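Local atomic coordinates of cytosine deaminase (Klebsiella pneumoniae, PDB entry 4R85), a protein that deaminates 5-methylcytosine, probably to thymine, and probably also cytosine to uracil, as an amidohydrolase-family enzyme with iron(II) in its active site. Residues Gly329-Cys333 with His334-Tyr338; Val290-Val293 with Ala294-Asp297; Leu63-Glu67 with Pro68-Arg72. One frame throughout, in Å; residues are numbered along the deposited sequence.

Contact 1 of 3, residues Gly329-Cys333 with His334-Tyr338; sequences GLHIC and HMLGY
Met335 N donates to Leu330 O at 2.8 Å and His334 N to His331 O at 3.3 Å, the pair of backbone bonds that defines a Schellman motif closing helix 322-332. His334, with positive phi (57°), is the C' residue that reverses the chain. The two bonds differ in quality: the first lies in the carbonyl plane with an N-H...O angle of 164°, whereas the donor of the second sits well above the plane of the His331 carbonyl.

Beyond the turn the chain folds back against the last helical turn. Leu330 CD2 meets Met335 CB at 3.9 Å, the two side chains crossing at about a right angle; this apolar contact between residues five apart is the hydrophobic signature of a Schellman cap. Leu336 adds packing from the next residue and straddles two helical residues with its two methyls. Leu336 CD1 stands over the centre of the His331 imidazole, 3.9 Å from the ring centroid and 10° off its normal, a CH-pi contact. Leu336 CD2 meets Leu330 CB at 3.6 Å. Met335 heads off over Cys333, where Met335 SD reaches Cys333 CB at 3.7 Å, and a bend at chi3 turns its CE methyl aside.

The polar rim of the His331 ring is engaged by Asp327 O at ND1 and by Tyr315 OH of the second subunit at NE2. Leu330 and Leu336 both pack on Leu341 of helix 338-342, while Cys333 and Met335 lean on Val293 of helix 293-298, placing the motif between these two helices.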
ATOM      1  N   GLY A 329       3.170   5.688  -2.017  1.00 12.93           N
ATOM      2  CA  GLY A 329       3.829   6.727  -2.779  1.00 12.20           C
ATOM      3  C   GLY A 329       5.145   6.259  -3.352  1.00 15.55           C
ATOM      4  O   GLY A 329       5.430   6.487  -4.522  1.00 12.22           O
ATOM      5  N   LEU A 330       5.955   5.595  -2.531  1.00 12.28           N
ATOM      6  CA  LEU A 330       7.247   5.109  -3.004  1.00 13.28           C
ATOM      7  C   LEU A 330       7.112   4.111  -4.159  1.00 12.17           C
ATOM      8  O   LEU A 330       7.945   4.098  -5.078  1.00 11.72           O
ATOM      9  CB  LEU A 330       8.049   4.492  -1.855  1.00 13.01           C
ATOM     10  CG  LEU A 330       8.399   5.414  -0.685  1.00 12.96           C
ATOM     11  CD1 LEU A 330       9.183   4.631   0.361  1.00 16.36           C
ATOM     12  CD2 LEU A 330       9.208   6.616  -1.152  1.00 16.12           C
ATOM     13  N   HIS A 331       6.080   3.271  -4.108  1.00 13.38           N
ATOM     14  CA  HIS A 331       5.834   2.301  -5.180  1.00 11.14           C
ATOM     15  C   HIS A 331       5.350   2.987  -6.460  1.00 15.07           C
ATOM     16  O   HIS A 331       5.912   2.788  -7.537  1.00 15.00           O
ATOM     17  CB  HIS A 331       4.774   1.266  -4.763  1.00 17.43           C
ATOM     18  CG  HIS A 331       5.266   0.228  -3.803  1.00 16.49           C
ATOM     19  ND1 HIS A 331       5.526   0.501  -2.474  1.00 16.86           N
ATOM     20  CD2 HIS A 331       5.515  -1.092  -3.974  1.00 12.69           C
ATOM     21  CE1 HIS A 331       5.935  -0.605  -1.874  1.00 15.97           C
ATOM     22  NE2 HIS A 331       5.938  -1.585  -2.761  1.00 14.80           N
ATOM     23  N   ILE A 332       4.296   3.789  -6.339  1.00 13.37           N
ATOM     24  CA  ILE A 332       3.659   4.397  -7.515  1.00 10.77           C
ATOM     25  C   ILE A 332       4.572   5.405  -8.221  1.00 11.75           C
ATOM     26  O   ILE A 332       4.525   5.554  -9.446  1.00 13.97           O
ATOM     27  CB  ILE A 332       2.309   5.066  -7.142  1.00 12.39           C
ATOM     28  CG1 ILE A 332       1.401   4.048  -6.446  1.00 21.82           C
ATOM     29  CG2 ILE A 332       1.604   5.577  -8.394  1.00 16.42           C
ATOM     30  CD1 ILE A 332       0.088   4.629  -5.880  1.00 23.05           C
ATOM     31  N   CYS A 333       5.412   6.082  -7.441  1.00 10.91           N
ATOM     32  CA  CYS A 333       6.285   7.135  -7.958  1.00 11.43           C
ATOM     33  C   CYS A 333       7.670   6.621  -8.349  1.00 14.11           C
ATOM     34  O   CYS A 333       8.541   7.410  -8.722  1.00 13.49           O
ATOM     35  CB  CYS A 333       6.422   8.261  -6.927  1.00 16.39           C
ATOM     36  SG  CYS A 333       4.819   9.036  -6.528  1.00 16.01           S
ATOM     37  N   HIS A 334       7.855   5.306  -8.284  1.00 12.69           N
ATOM     38  CA  HIS A 334       9.138   4.686  -8.640  1.00 11.11           C
ATOM     39  C   HIS A 334      10.286   5.249  -7.816  1.00 15.31           C
ATOM     40  O   HIS A 334      11.309   5.672  -8.354  1.00 17.36           O
ATOM     41  CB  HIS A 334       9.434   4.837 -10.138  1.00 13.39           C
ATOM     42  CG  HIS A 334       8.682   3.871 -10.995  1.00 13.73           C
ATOM     43  ND1 HIS A 334       8.512   4.053 -12.351  1.00 17.80           N
ATOM     44  CD2 HIS A 334       8.079   2.696 -10.692  1.00 17.12           C
ATOM     45  CE1 HIS A 334       7.830   3.034 -12.846  1.00 21.42           C
ATOM     46  NE2 HIS A 334       7.547   2.203 -11.859  1.00 17.99           N
ATOM     47  N   MET A 335      10.103   5.231  -6.503  1.00 13.15           N
ATOM     48  CA  MET A 335      11.101   5.718  -5.569  1.00 14.23           C
ATOM     49  C   MET A 335      11.486   4.613  -4.599  1.00 14.53           C
ATOM     50  O   MET A 335      11.522   4.819  -3.388  1.00 16.72           O
ATOM     51  CB  MET A 335      10.539   6.916  -4.806  1.00 15.54           C
ATOM     52  CG  MET A 335      10.266   8.097  -5.710  1.00 15.69           C
ATOM     53  SD  MET A 335       9.261   9.355  -4.901  1.00 24.20           S
ATOM     54  CE  MET A 335      10.540  10.181  -3.977  1.00 18.96           C
ATOM     55  N   LEU A 336      11.772   3.436  -5.135  1.00 12.71           N
ATOM     56  CA  LEU A 336      12.234   2.325  -4.309  1.00 17.85           C
ATOM     57  C   LEU A 336      13.731   2.081  -4.468  1.00 18.07           C
ATOM     58  O   LEU A 336      14.223   0.990  -4.191  1.00 18.61           O
ATOM     59  CB  LEU A 336      11.434   1.051  -4.610  1.00 14.60           C
ATOM     60  CG  LEU A 336       9.994   1.126  -4.093  1.00 15.82           C
ATOM     61  CD1 LEU A 336       9.301  -0.215  -4.274  1.00 17.94           C
ATOM     62  CD2 LEU A 336       9.973   1.546  -2.625  1.00 19.86           C
ATOM     63  N   GLY A 337      14.463   3.102  -4.903  1.00 14.15           N
ATOM     64  CA  GLY A 337      15.906   2.969  -5.020  1.00 13.65           C
ATOM     65  C   GLY A 337      16.534   2.944  -3.633  1.00 16.51           C
ATOM     66  O   GLY A 337      15.907   3.366  -2.648  1.00 20.08           O
ATOM     67  N   TYR A 338      17.766   2.457  -3.548  1.00 18.89           N
ATOM     68  CA  TYR A 338      18.476   2.382  -2.272  1.00 21.39           C
ATOM     69  C   TYR A 338      18.572   3.745  -1.568  1.00 20.77           C
ATOM     70  O   TYR A 338      18.259   3.867  -0.384  1.00 20.70           O
ATOM     71  CB  TYR A 338      19.880   1.806  -2.472  1.00 26.50           C
ATOM     72  CG  TYR A 338      20.612   1.598  -1.169  1.00 36.59           C
ATOM     73  CD1 TYR A 338      20.419   0.448  -0.427  1.00 39.21           C
ATOM     74  CD2 TYR A 338      21.475   2.568  -0.667  1.00 45.24           C
ATOM     75  CE1 TYR A 338      21.073   0.252   0.772  1.00 44.60           C
ATOM     76  CE2 TYR A 338      22.133   2.383   0.531  1.00 47.68           C
ATOM     77  CZ  TYR A 338      21.927   1.222   1.246  1.00 48.07           C
ATOM     78  OH  TYR A 338      22.579   1.026   2.441  1.00 54.21           O
TER

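Contact 2 of 3, residues Val290-Val293 with Ala294-Asp297; sequences VTRV and AELD
Arg292 and Glu295 bring the two flat side-chain groups to this helix start, but the guanidinium and the carboxylate do not stack. Glu295 OE1 instead lies beside the aliphatic root of the arginine, 3.5 Å from Arg292 CB, while the Arg292 NE to Glu295 OE1 separation of 6.2 Å excludes a direct ion pair. The guanidinium has a cation-pi partner in Trp284 of the second subunit, while NH1 hydrogen-bonds to Asn250 OD1 and NE to Met245 O.

The motif is an inverse gamma turn centred on Arg292, which also occupies the N-cap position of helix 293-298. Its closing bond, from Val293 N to Thr291 O, is weak. In an amidohydrolase of TIM-barrel type, this helix comes between strands 266-269 and 303-305 along the chain.

Two backbone bonds start the helix. Leu296 N donates to Arg292 O at 2.9 Å, almost collinear with the carbonyl bond (C=O...N 167°), and Asp297 N donates to Val293 O at 3.0 Å. The Leu296 side chain bends back over the first of these acceptors: with its CG turned away from its own carbonyl carbon (chi1 -67°), Leu296 CG lies 3.3 Å from Arg292 O. The Val293 side chain packs on Val303 and Phe305 of strand 303-305, and Leu296 packs on Phe257 and Leu260 of helix 250-263. Asp297 is held in a salt bridge by Arg343. Thr291, whose hydroxyl hydrogen-bonds with that of Thr242, meets the leucine at about a right angle, its OG1 lying 4.1 Å from Leu296 CD1.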
ATOM      1  N   VAL A 290      -0.487  10.184 -10.971  1.00 12.12           N
ATOM      2  CA  VAL A 290       0.119  10.842  -9.827  1.00 13.90           C
ATOM      3  C   VAL A 290       1.155  11.844 -10.338  1.00 14.10           C
ATOM      4  O   VAL A 290       1.750  11.637 -11.387  1.00 15.95           O
ATOM      5  CB  VAL A 290       0.757   9.787  -8.886  1.00 22.74           C
ATOM      6  CG1 VAL A 290       1.551  10.429  -7.771  1.00 24.98           C
ATOM      7  CG2 VAL A 290      -0.336   8.881  -8.319  1.00 21.15           C
ATOM      8  N   THR A 291       1.329  12.947  -9.620  1.00 11.92           N
ATOM      9  CA  THR A 291       2.300  13.970 -10.005  1.00 13.05           C
ATOM     10  C   THR A 291       3.748  13.421 -10.027  1.00 14.66           C
ATOM     11  O   THR A 291       4.012  12.277  -9.614  1.00 12.34           O
ATOM     12  CB  THR A 291       2.175  15.211  -9.077  1.00 10.65           C
ATOM     13  OG1 THR A 291       2.882  16.319  -9.646  1.00 14.11           O
ATOM     14  CG2 THR A 291       2.704  14.915  -7.674  1.00 10.72           C
ATOM     15  N   ARG A 292       4.688  14.227 -10.511  1.00 11.16           N
ATOM     16  CA  ARG A 292       6.053  13.726 -10.735  1.00 11.41           C
ATOM     17  C   ARG A 292       6.904  13.923  -9.487  1.00 12.14           C
ATOM     18  O   ARG A 292       7.843  14.714  -9.482  1.00 12.29           O
ATOM     19  CB  ARG A 292       6.688  14.429 -11.931  1.00 11.37           C
ATOM     20  CG  ARG A 292       5.844  14.365 -13.200  1.00  9.27           C
ATOM     21  CD  ARG A 292       6.644  14.870 -14.404  1.00  9.50           C
ATOM     22  NE  ARG A 292       5.800  14.927 -15.598  1.00 11.86           N
ATOM     23  CZ  ARG A 292       6.241  15.083 -16.840  1.00 12.55           C
ATOM     24  NH1 ARG A 292       5.376  15.136 -17.842  1.00 15.67           N
ATOM     25  NH2 ARG A 292       7.538  15.193 -17.086  1.00 11.03           N
ATOM     26  N   VAL A 293       6.559  13.189  -8.435  1.00 10.93           N
ATOM     27  CA  VAL A 293       7.156  13.364  -7.116  1.00 11.88           C
ATOM     28  C   VAL A 293       8.675  13.177  -7.116  1.00 13.70           C
ATOM     29  O   VAL A 293       9.410  13.996  -6.557  1.00 13.39           O
ATOM     30  CB  VAL A 293       6.537  12.376  -6.099  1.00 13.06           C
ATOM     31  CG1 VAL A 293       7.268  12.457  -4.757  1.00 13.82           C
ATOM     32  CG2 VAL A 293       5.028  12.644  -5.929  1.00 15.70           C
ATOM     33  N   ALA A 294       9.150  12.097  -7.720  1.00  9.95           N
ATOM     34  CA  ALA A 294      10.588  11.832  -7.705  1.00 16.26           C
ATOM     35  C   ALA A 294      11.350  12.943  -8.431  1.00 18.55           C
ATOM     36  O   ALA A 294      12.415  13.387  -7.994  1.00 14.02           O
ATOM     37  CB  ALA A 294      10.889  10.478  -8.327  1.00 21.12           C
ATOM     38  N   GLU A 295      10.776  13.398  -9.536  1.00 12.51           N
ATOM     39  CA  GLU A 295      11.387  14.414 -10.376  1.00 14.07           C
ATOM     40  C   GLU A 295      11.401  15.800  -9.690  1.00 16.16           C
ATOM     41  O   GLU A 295      12.402  16.531  -9.756  1.00 12.89           O
ATOM     42  CB  GLU A 295      10.670  14.451 -11.734  1.00 14.54           C
ATOM     43  CG  GLU A 295      10.874  13.184 -12.606  1.00 21.66           C
ATOM     44  CD  GLU A 295      10.125  11.926 -12.110  1.00 26.21           C
ATOM     45  OE1 GLU A 295       9.156  12.040 -11.321  1.00 19.56           O
ATOM     46  OE2 GLU A 295      10.507  10.804 -12.534  1.00 21.81           O
ATOM     47  N   LEU A 296      10.300  16.159  -9.032  1.00 11.94           N
ATOM     48  CA  LEU A 296      10.286  17.373  -8.209  1.00 11.59           C
ATOM     49  C   LEU A 296      11.393  17.334  -7.138  1.00 11.19           C
ATOM     50  O   LEU A 296      12.152  18.291  -6.973  1.00 10.64           O
ATOM     51  CB  LEU A 296       8.933  17.534  -7.521  1.00  9.72           C
ATOM     52  CG  LEU A 296       7.782  17.817  -8.486  1.00 14.58           C
ATOM     53  CD1 LEU A 296       6.429  17.499  -7.844  1.00 14.69           C
ATOM     54  CD2 LEU A 296       7.847  19.269  -8.926  1.00 15.03           C
ATOM     55  N   ASP A 297      11.469  16.222  -6.416  1.00 10.90           N
ATOM     56  CA  ASP A 297      12.429  16.090  -5.323  1.00 11.46           C
ATOM     57  C   ASP A 297      13.877  16.166  -5.828  1.00 14.83           C
ATOM     58  O   ASP A 297      14.719  16.824  -5.217  1.00 12.52           O
ATOM     59  CB  ASP A 297      12.185  14.779  -4.562  1.00 14.16           C
ATOM     60  CG  ASP A 297      13.212  14.535  -3.468  1.00 22.33           C
ATOM     61  OD1 ASP A 297      14.145  13.727  -3.690  1.00 23.85           O
ATOM     62  OD2 ASP A 297      13.093  15.154  -2.387  1.00 19.93           O
TER

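Contact 3 of 3, residues Leu63-Glu67 with Pro68-Arg72; sequences LTAGE and PEWNR
Trp70 lays one face of its indole over the backbone of Gly66. The glycine CA stands 3.6 Å from the centroid of the five-membered ring and 11° off the ring normal, a CH-pi contact over the face. On the same side of the indole, Ala65 CB lies just beyond the rim of the six-membered ring, 3.9 Å from Trp70 CZ3. Trp70 CG is set opposite its own carbonyl carbon (chi1 -72°) and the ring is turned crosswise by chi2 of 91°, which presents the flat of the indole to the residue four positions earlier.

A type II beta turn from Thr64 to Glu67 prepares this surface, closed by Glu67 N to Thr64 O at 3.1 Å. Gly66 occupies its third position with positive phi and no side chain, and its CA lies directly under the indole face. The cis peptide between Glu67 and Pro68 then brings the chain back, Gly66 CA and Trp70 CA lying 4.2 Å apart. Water 1 spans the loop, accepting from Gly66 N at 3.0 Å and donating to Glu69 O at 2.7 Å, so it satisfies a donor and an acceptor that do not meet directly. Further along, Arg72 NH2 and Glu69 OE1 form a salt bridge whose hydrogen bond is weak.

The loop connects strand 47-57 to helix 76-87 and is tied to that helix by a salt bridge from Glu67 to Arg86 and a hydrogen bond from Glu69 to Gln85. Trp70 also meets Tyr338 of the second subunit, while Leu63 rests against helix 92-108.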
ATOM      1  N   LEU A  63     -15.420  10.167   7.436  1.00 13.60           N
ATOM      2  CA  LEU A  63     -16.367   9.210   8.018  1.00 16.12           C
ATOM      3  C   LEU A  63     -17.797   9.396   7.504  1.00 18.04           C
ATOM      4  O   LEU A  63     -18.750   9.084   8.212  1.00 21.42           O
ATOM      5  CB  LEU A  63     -16.351   9.262   9.554  1.00 19.13           C
ATOM      6  CG  LEU A  63     -14.973   9.279  10.219  1.00 15.83           C
ATOM      7  CD1 LEU A  63     -15.087   9.277  11.741  1.00 19.77           C
ATOM      8  CD2 LEU A  63     -14.154   8.087   9.742  1.00 18.04           C
ATOM      9  N   THR A  64     -17.945   9.914   6.288  1.00 16.82           N
ATOM     10  CA  THR A  64     -19.283  10.110   5.706  1.00 18.41           C
ATOM     11  C   THR A  64     -19.504   9.242   4.470  1.00 23.03           C
ATOM     12  O   THR A  64     -20.496   9.412   3.762  1.00 20.66           O
ATOM     13  CB  THR A  64     -19.557  11.587   5.308  1.00 18.03           C
ATOM     14  OG1 THR A  64     -18.685  11.981   4.242  1.00 16.66           O
ATOM     15  CG2 THR A  64     -19.377  12.527   6.493  1.00 16.71           C
ATOM     16  N   ALA A  65     -18.578   8.320   4.211  1.00 16.44           N
ATOM     17  CA  ALA A  65     -18.713   7.390   3.085  1.00 19.47           C
ATOM     18  C   ALA A  65     -20.074   6.674   3.068  1.00 20.65           C
ATOM     19  O   ALA A  65     -20.480   6.065   4.067  1.00 20.92           O
ATOM     20  CB  ALA A  65     -17.585   6.368   3.107  1.00 18.24           C
ATOM     21  N   GLY A  66     -20.765   6.768   1.933  1.00 20.59           N
ATOM     22  CA  GLY A  66     -22.046   6.108   1.726  1.00 24.68           C
ATOM     23  C   GLY A  66     -23.278   6.875   2.181  1.00 27.93           C
ATOM     24  O   GLY A  66     -24.403   6.361   2.101  1.00 26.42           O
ATOM     25  N   GLU A  67     -23.074   8.098   2.664  1.00 26.61           N
ATOM     26  CA  GLU A  67     -24.165   8.941   3.153  1.00 27.32           C
ATOM     27  C   GLU A  67     -24.424  10.087   2.186  1.00 25.90           C
ATOM     28  O   GLU A  67     -23.571  10.956   2.026  1.00 19.88           O
ATOM     29  CB  GLU A  67     -23.795   9.548   4.511  1.00 25.38           C
ATOM     30  CG  GLU A  67     -23.461   8.535   5.599  1.00 26.90           C
ATOM     31  CD  GLU A  67     -22.956   9.189   6.881  1.00 35.98           C
ATOM     32  OE1 GLU A  67     -22.767  10.428   6.899  1.00 31.19           O
ATOM     33  OE2 GLU A  67     -22.743   8.460   7.874  1.00 44.18           O
ATOM     34  N   PRO A  68     -25.611  10.123   1.559  1.00 23.47           N
ATOM     35  CA  PRO A  68     -26.727   9.177   1.662  1.00 18.94           C
ATOM     36  C   PRO A  68     -26.596   8.035   0.651  1.00 21.07           C
ATOM     37  O   PRO A  68     -27.356   7.072   0.694  1.00 25.56           O
ATOM     38  CB  PRO A  68     -27.937  10.054   1.331  1.00 22.41           C
ATOM     39  CG  PRO A  68     -27.407  11.024   0.338  1.00 26.43           C
ATOM     40  CD  PRO A  68     -25.959  11.289   0.723  1.00 18.96           C
ATOM     41  N   GLU A  69     -25.633   8.141  -0.260  1.00 21.73           N
ATOM     42  CA  GLU A  69     -25.342   7.017  -1.143  1.00 27.63           C
ATOM     43  C   GLU A  69     -23.862   6.957  -1.511  1.00 22.28           C
ATOM     44  O   GLU A  69     -23.092   7.863  -1.192  1.00 20.03           O
ATOM     45  CB  GLU A  69     -26.234   7.030  -2.389  1.00 35.18           C
ATOM     46  CG  GLU A  69     -26.122   8.272  -3.248  1.00 36.27           C
ATOM     47  CD  GLU A  69     -27.231   8.354  -4.293  1.00 38.61           C
ATOM     48  OE1 GLU A  69     -27.162   7.625  -5.308  1.00 39.24           O
ATOM     49  OE2 GLU A  69     -28.176   9.147  -4.096  1.00 33.96           O
ATOM     50  N   TRP A  70     -23.475   5.879  -2.183  1.00 27.64           N
ATOM     51  CA  TRP A  70     -22.071   5.617  -2.480  1.00 25.26           C
ATOM     52  C   TRP A  70     -21.580   6.247  -3.786  1.00 23.84           C
ATOM     53  O   TRP A  70     -22.345   6.435  -4.731  1.00 19.84           O
ATOM     54  CB  TRP A  70     -21.819   4.106  -2.502  1.00 28.24           C
ATOM     55  CG  TRP A  70     -21.858   3.496  -1.145  1.00 31.22           C
ATOM     56  CD1 TRP A  70     -22.944   2.973  -0.509  1.00 34.02           C
ATOM     57  CD2 TRP A  70     -20.756   3.361  -0.239  1.00 29.48           C
ATOM     58  NE1 TRP A  70     -22.586   2.513   0.737  1.00 30.65           N
ATOM     59  CE2 TRP A  70     -21.248   2.739   0.925  1.00 33.86           C
ATOM     60  CE3 TRP A  70     -19.402   3.700  -0.303  1.00 33.51           C
ATOM     61  CZ2 TRP A  70     -20.432   2.453   2.020  1.00 34.01           C
ATOM     62  CZ3 TRP A  70     -18.590   3.411   0.783  1.00 33.44           C
ATOM     63  CH2 TRP A  70     -19.107   2.796   1.927  1.00 32.92           C
ATOM     64  N   ASN A  71     -20.289   6.569  -3.816  1.00 17.60           N
ATOM     65  CA  ASN A  71     -19.606   6.969  -5.041  1.00 22.13           C
ATOM     66  C   ASN A  71     -19.350   5.719  -5.886  1.00 21.42           C
ATOM     67  O   ASN A  71     -18.360   5.025  -5.687  1.00 21.36           O
ATOM     68  CB  ASN A  71     -18.276   7.650  -4.678  1.00 20.84           C
ATOM     69  CG  ASN A  71     -17.538   8.229  -5.890  1.00 19.18           C
ATOM     70  OD1 ASN A  71     -17.832   7.905  -7.035  1.00 20.49           O
ATOM     71  ND2 ASN A  71     -16.555   9.083  -5.626  1.00 22.78           N
ATOM     72  N   ARG A  72     -20.235   5.435  -6.832  1.00 20.82           N
ATOM     73  CA  ARG A  72     -20.168   4.170  -7.562  1.00 23.29           C
ATOM     74  C   ARG A  72     -19.077   4.143  -8.625  1.00 24.71           C
ATOM     75  O   ARG A  72     -18.525   3.083  -8.926  1.00 28.07           O
ATOM     76  CB  ARG A  72     -21.505   3.854  -8.223  1.00 22.65           C
ATOM     77  CG  ARG A  72     -22.684   3.711  -7.271  1.00 31.05           C
ATOM     78  CD  ARG A  72     -23.953   3.478  -8.069  1.00 40.46           C
ATOM     79  NE  ARG A  72     -24.995   4.458  -7.765  1.00 54.63           N
ATOM     80  CZ  ARG A  72     -25.107   5.644  -8.357  1.00 62.08           C
ATOM     81  NH1 ARG A  72     -24.234   6.012  -9.287  1.00 62.82           N
ATOM     82  NH2 ARG A  72     -26.094   6.465  -8.018  1.00 66.39           N
TER
HETATM   83  O   HOH W   1     -20.701   8.759  -0.271  1.00 21.65           O

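Contacts 1 and 2 are buried and adjoin, with Met335 CG 3.6 Å from Ala294 CB and Cys333 SG against both Val290 and Val293; contact 3 is on the surface, its nearest atoms about 16 Å from contact 2 and about 17 Å from contact 1. The first two treat opposite helix ends: contact 1 terminates helix 322-332, contact 2 begins helix 293-298, and each relies on backbone hydrogen bonds with apolar packing. Contact 3, within a loop, substitutes an aromatic face, a cis proline and a bridging water. All three also meet the second subunit, and the interface brings residues 334-338 of one chain to residues 68-72 of the other, joining contacts 1 and 3 although they are distant within a chain.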